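Long-range contacts in lectin (Trichosanthes anguina, PDB 4HR6), which forms the ribosome-inactivating-protein-like part of a nontoxic three-chain seed lectin homologous to type II RIPs, whose beta-trefoil chain probably binds sugar: residues A29-G34 against T51-T56; S35-F40 against H57-N62. One frame throughout, in Å; residues are numbered along the deposited sequence.

Interaction 1: residues A29-G34 against T51-T56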
# COMPACT_ATOMS: atom_id res chain seq x y z
N ALA B 29 2.92 -24.02 15.39
CA ALA B 29 2.65 -25.43 15.52
C ALA B 29 1.52 -25.84 14.61
O ALA B 29 0.76 -24.99 14.14
CB ALA B 29 2.25 -25.75 16.96
N TYR B 30 1.40 -27.14 14.37
CA TYR B 30 0.20 -27.68 13.73
C TYR B 30 -0.10 -29.08 14.22
O TYR B 30 0.76 -29.75 14.78
CB TYR B 30 0.33 -27.69 12.19
CG TYR B 30 1.04 -28.90 11.60
CD1 TYR B 30 0.32 -29.98 11.08
CD2 TYR B 30 2.41 -28.95 11.56
CE1 TYR B 30 0.96 -31.07 10.52
CE2 TYR B 30 3.07 -30.04 11.02
CZ TYR B 30 2.34 -31.09 10.50
OH TYR B 30 3.00 -32.15 9.97
N GLN B 31 -1.33 -29.51 13.93
CA GLN B 31 -1.78 -30.86 14.21
C GLN B 31 -2.58 -31.41 13.01
O GLN B 31 -3.49 -30.74 12.52
CB GLN B 31 -2.70 -30.87 15.44
CG GLN B 31 -2.84 -32.27 16.03
CD GLN B 31 -4.06 -32.44 16.94
OE1 GLN B 31 -4.80 -31.50 17.19
NE2 GLN B 31 -4.26 -33.65 17.42
N PRO B 32 -2.24 -32.61 12.53
CA PRO B 32 -3.16 -33.28 11.60
C PRO B 32 -4.42 -33.71 12.34
O PRO B 32 -4.32 -34.24 13.42
CB PRO B 32 -2.37 -34.51 11.14
CG PRO B 32 -0.98 -34.35 11.64
CD PRO B 32 -1.02 -33.40 12.78
N ALA B 33 -5.59 -33.47 11.75
CA ALA B 33 -6.87 -33.92 12.34
C ALA B 33 -6.91 -35.44 12.55
O ALA B 33 -6.47 -36.22 11.68
CB ALA B 33 -8.04 -33.49 11.47
N GLY B 34 -7.39 -35.85 13.72
CA GLY B 34 -7.48 -37.26 14.09
C GLY B 34 -6.18 -37.92 14.51
O GLY B 34 -6.07 -39.15 14.49
N THR B 51 -0.03 -24.42 26.33
CA THR B 51 -1.42 -24.15 26.05
C THR B 51 -1.95 -24.80 24.78
O THR B 51 -3.16 -24.88 24.64
CB THR B 51 -1.68 -22.62 25.96
OG1 THR B 51 -0.78 -22.04 25.03
CG2 THR B 51 -1.47 -21.94 27.30
N LEU B 52 -1.10 -25.24 23.85
CA LEU B 52 -1.62 -25.81 22.60
C LEU B 52 -1.39 -27.30 22.49
O LEU B 52 -0.31 -27.78 22.77
CB LEU B 52 -0.95 -25.17 21.38
CG LEU B 52 -1.15 -23.68 21.15
CD1 LEU B 52 -0.16 -23.20 20.09
CD2 LEU B 52 -2.58 -23.40 20.73
N PHE B 53 -2.41 -28.00 22.03
CA PHE B 53 -2.32 -29.41 21.70
C PHE B 53 -1.75 -30.21 22.87
O PHE B 53 -0.90 -31.08 22.70
CB PHE B 53 -1.50 -29.62 20.41
CG PHE B 53 -1.94 -28.76 19.26
CD1 PHE B 53 -3.28 -28.67 18.89
CD2 PHE B 53 -1.02 -28.00 18.54
CE1 PHE B 53 -3.68 -27.86 17.84
CE2 PHE B 53 -1.42 -27.20 17.49
CZ PHE B 53 -2.75 -27.13 17.15
N THR B 54 -2.23 -29.90 24.06
CA THR B 54 -1.65 -30.46 25.29
C THR B 54 -2.04 -31.92 25.53
O THR B 54 -1.39 -32.61 26.28
CB THR B 54 -2.03 -29.61 26.52
OG1 THR B 54 -3.45 -29.38 26.51
CG2 THR B 54 -1.31 -28.28 26.44
N ASP B 55 -3.09 -32.37 24.86
CA ASP B 55 -3.47 -33.78 24.86
C ASP B 55 -2.90 -34.51 23.63
O ASP B 55 -3.58 -35.36 23.07
CB ASP B 55 -4.99 -33.87 24.84
CG ASP B 55 -5.58 -33.21 23.62
OD1 ASP B 55 -5.19 -32.07 23.31
OD2 ASP B 55 -6.41 -33.85 22.94
N THR B 56 -1.68 -34.17 23.22
CA THR B 56 -1.00 -34.84 22.11
C THR B 56 0.43 -35.07 22.50
O THR B 56 0.91 -34.48 23.47
CB THR B 56 -1.06 -33.99 20.80
OG1 THR B 56 -0.23 -32.82 20.91
CG2 THR B 56 -2.45 -33.56 20.53
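Gln31 lays its CB over one face of the Phe53 ring, where the loop between helix 46-51 and strand 57-60 folds back onto the mixed sheet of the ribosome-inactivating-protein fold. The CB stands 4.0 Å from the centroid of the Phe53 ring and only 13° off its normal, a CH-pi contact almost central on the face. The ring reaches from the loop toward strand 26-32. There it packs against side chains on one side of the strand: besides Gln31 over its face, Ala29 CB comes in at the ring edge, in plane, 4.0 Å from Phe53 CE2. Tyr30, between these two in sequence, turns its ring the other way, to meet Tyr39 and to bond through OH to Leu95 O.

From Gln31 CA the side chain runs out extended, CG trans to the backbone N (chi1 -162°), past the ring toward the loop. Its amide plane is inclined 53° to the ring, so the two flat groups do not stack. The amide oxygen stays near the phenyl group, with Gln31 OE1 3.6 Å from Phe53 CD1, while NE2 turns to the methyl of Thr56 and makes a weak hydrogen bond to Ser35 O.

The loop itself is shaped by a type I beta turn from Phe53 to Thr56, whose closing backbone bond is weak. A side-chain bond reinforces it: Thr56 OG1 donates to Phe53 O at 2.6 Å, with its methyl CG2 turned to Gln31 NE2, 3.6 Å away.

Interaction 2: residues S35-F40 against H57-N62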
# COMPACT_ATOMS: atom_id res chain seq x y z
N SER B 35 -5.19 -37.11 14.90
CA SER B 35 -3.89 -37.65 15.30
C SER B 35 -3.62 -37.31 16.76
O SER B 35 -4.20 -36.36 17.29
CB SER B 35 -2.80 -37.06 14.41
OG SER B 35 -1.51 -37.56 14.76
N HIS B 36 -2.73 -38.07 17.41
CA HIS B 36 -2.24 -37.75 18.77
C HIS B 36 -0.90 -37.10 18.75
O HIS B 36 -0.26 -37.01 19.79
CB HIS B 36 -2.06 -39.01 19.63
CG HIS B 36 -3.14 -40.00 19.46
ND1 HIS B 36 -4.47 -39.67 19.60
CD2 HIS B 36 -3.10 -41.31 19.12
CE1 HIS B 36 -5.21 -40.73 19.35
NE2 HIS B 36 -4.40 -41.75 19.07
N GLU B 37 -0.43 -36.72 17.56
CA GLU B 37 0.84 -36.05 17.40
C GLU B 37 0.58 -34.60 17.04
O GLU B 37 -0.43 -34.29 16.40
CB GLU B 37 1.65 -36.68 16.29
CG GLU B 37 1.77 -38.19 16.37
CD GLU B 37 2.61 -38.65 17.55
OE1 GLU B 37 3.66 -38.05 17.83
OE2 GLU B 37 2.22 -39.64 18.19
N SER B 38 1.49 -33.72 17.46
CA SER B 38 1.51 -32.34 17.07
C SER B 38 2.97 -31.97 16.82
O SER B 38 3.90 -32.67 17.26
CB SER B 38 0.87 -31.47 18.15
OG SER B 38 1.61 -31.51 19.37
N TYR B 39 3.19 -30.90 16.07
CA TYR B 39 4.54 -30.53 15.67
C TYR B 39 4.74 -29.06 15.90
O TYR B 39 3.91 -28.24 15.52
CB TYR B 39 4.78 -30.91 14.21
CG TYR B 39 4.52 -32.36 13.95
CD1 TYR B 39 3.25 -32.80 13.66
CD2 TYR B 39 5.54 -33.29 14.04
CE1 TYR B 39 2.99 -34.13 13.45
CE2 TYR B 39 5.29 -34.64 13.84
CZ TYR B 39 4.00 -35.05 13.53
OH TYR B 39 3.71 -36.38 13.32
N PHE B 40 5.85 -28.74 16.57
CA PHE B 40 6.13 -27.39 17.04
C PHE B 40 7.43 -26.98 16.41
O PHE B 40 8.36 -27.79 16.33
CB PHE B 40 6.27 -27.36 18.56
CG PHE B 40 4.97 -27.35 19.29
CD1 PHE B 40 4.20 -28.49 19.38
CD2 PHE B 40 4.51 -26.19 19.91
CE1 PHE B 40 2.99 -28.48 20.07
CE2 PHE B 40 3.31 -26.17 20.58
CZ PHE B 40 2.54 -27.31 20.67
N HIS B 57 1.12 -35.93 21.77
CA HIS B 57 2.57 -36.00 21.87
C HIS B 57 3.09 -34.82 21.08
O HIS B 57 2.81 -34.71 19.89
CB HIS B 57 3.12 -37.29 21.25
CG HIS B 57 2.51 -38.53 21.79
ND1 HIS B 57 1.75 -39.38 21.02
CD2 HIS B 57 2.54 -39.07 23.04
CE1 HIS B 57 1.33 -40.39 21.77
NE2 HIS B 57 1.79 -40.22 23.00
N GLN B 58 3.82 -33.93 21.74
CA GLN B 58 4.30 -32.70 21.13
C GLN B 58 5.69 -32.92 20.60
O GLN B 58 6.64 -33.00 21.34
CB GLN B 58 4.30 -31.56 22.15
CG GLN B 58 2.91 -31.21 22.69
CD GLN B 58 2.95 -30.20 23.82
OE1 GLN B 58 3.87 -30.21 24.61
NE2 GLN B 58 1.96 -29.32 23.89
N ASN B 59 5.82 -33.00 19.28
CA ASN B 59 7.13 -33.14 18.66
C ASN B 59 7.69 -31.77 18.34
O ASN B 59 6.95 -30.86 17.99
CB ASN B 59 7.01 -33.97 17.40
CG ASN B 59 6.42 -35.32 17.67
OD1 ASN B 59 7.12 -36.21 18.13
ND2 ASN B 59 5.12 -35.48 17.42
N VAL B 60 9.00 -31.65 18.43
CA VAL B 60 9.70 -30.42 18.13
C VAL B 60 10.47 -30.59 16.82
O VAL B 60 11.30 -31.48 16.70
CB VAL B 60 10.68 -30.06 19.26
CG1 VAL B 60 11.37 -28.74 18.98
CG2 VAL B 60 9.93 -29.99 20.58
N LEU B 61 10.21 -29.73 15.85
CA LEU B 61 10.88 -29.80 14.55
C LEU B 61 12.31 -29.32 14.70
O LEU B 61 12.64 -28.59 15.62
CB LEU B 61 10.11 -28.98 13.51
CG LEU B 61 8.68 -29.48 13.35
CD1 LEU B 61 7.78 -28.50 12.62
CD2 LEU B 61 8.64 -30.84 12.67
N ASN B 62 13.18 -29.74 13.79
CA ASN B 62 14.58 -29.36 13.83
C ASN B 62 14.88 -28.18 12.92
O ASN B 62 15.96 -28.08 12.36
CB ASN B 62 15.48 -30.56 13.50
CG ASN B 62 15.22 -31.14 12.12
OD1 ASN B 62 14.09 -31.10 11.60
ND2 ASN B 62 16.26 -31.72 11.53
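Glu37 and His57 meet through their side chains at the start of two parallel strands, His57 ND1 donating to Glu37 OE2 over 2.9 Å. The donor comes in from well above the carboxylate plane, and the bond is bent. The other oxygen is gripped more squarely: Asn59 ND2 reaches the anti lone pair of Glu37 OE1 at 3.0 Å, nearly straight at 174° and within the plane of the amide. Glu37 can span both partners because its chain folds back at chi2 (-68°), bringing the carboxylate across to the neighbouring strand.

Asn59 is doubly engaged. Its ND2 also donates to Ser38 O at 3.1 Å, and the two bonds of ND2, to Glu37 OE1 and Ser38 O, fix the amide's rotation; the backbone N of Asn59 reaches Ser38 O from the opposite face of the carbonyl plane. Tyr39 lies alongside this amide, ring and amide planes 24° apart, while Leu61 packs its CD2 at 4.2 Å from Tyr39 CB.

On the reverse side of the sheet, Gln58 crosses Phe40, its CG 3.8 Å from Phe40 CE1. The polar end of Gln58 is tied elsewhere, NE2 bonding to Phe49 O, and the Phe40 ring stacks on Phe49. This side is thus covered by helix 46-51, whereas Leu61 reaches toward Leu103 and Phe107 of helix 103-119.

Beneath the side chains, the backbone keeps them in register. His57 N, Asn59 N and Leu61 N donate to His36 O, Ser38 O and Phe40 O, and Ser38 N and Phe40 N return bonds to His57 O and Asn59 O. Ahead of them, Ser35 OG accepts from Glu37 N in an ST turn. Strand 37-40, helix 46-51 and strand 57-60 together form a beta-alpha-beta unit, with strand 57-60 at the sheet's edge.

How the interactions relate
Interactions 1 and 2 are neighbours, their centres about 7 Å apart, and their segments alternate along the chain. The chain runs from strand 26-32 into antiparallel strand 37-40, and from the loop 51-56 directly into strand 57-60. In the sheet, strand 37-40 lies between strands 26-32 and 57-60. Tyr30 N and Tyr39 O, 3.0 Å apart, probably hydrogen-bond across the first pair of strands. The loop of interaction 1 is tied to interaction 2 by its last residue: Thr56 OG1 lies 2.7 Å from Ser38 OG, probably a hydrogen bond between two hydroxyls. Further back in the same loop, Leu52 O receives a weak bond from Gln58 NE2.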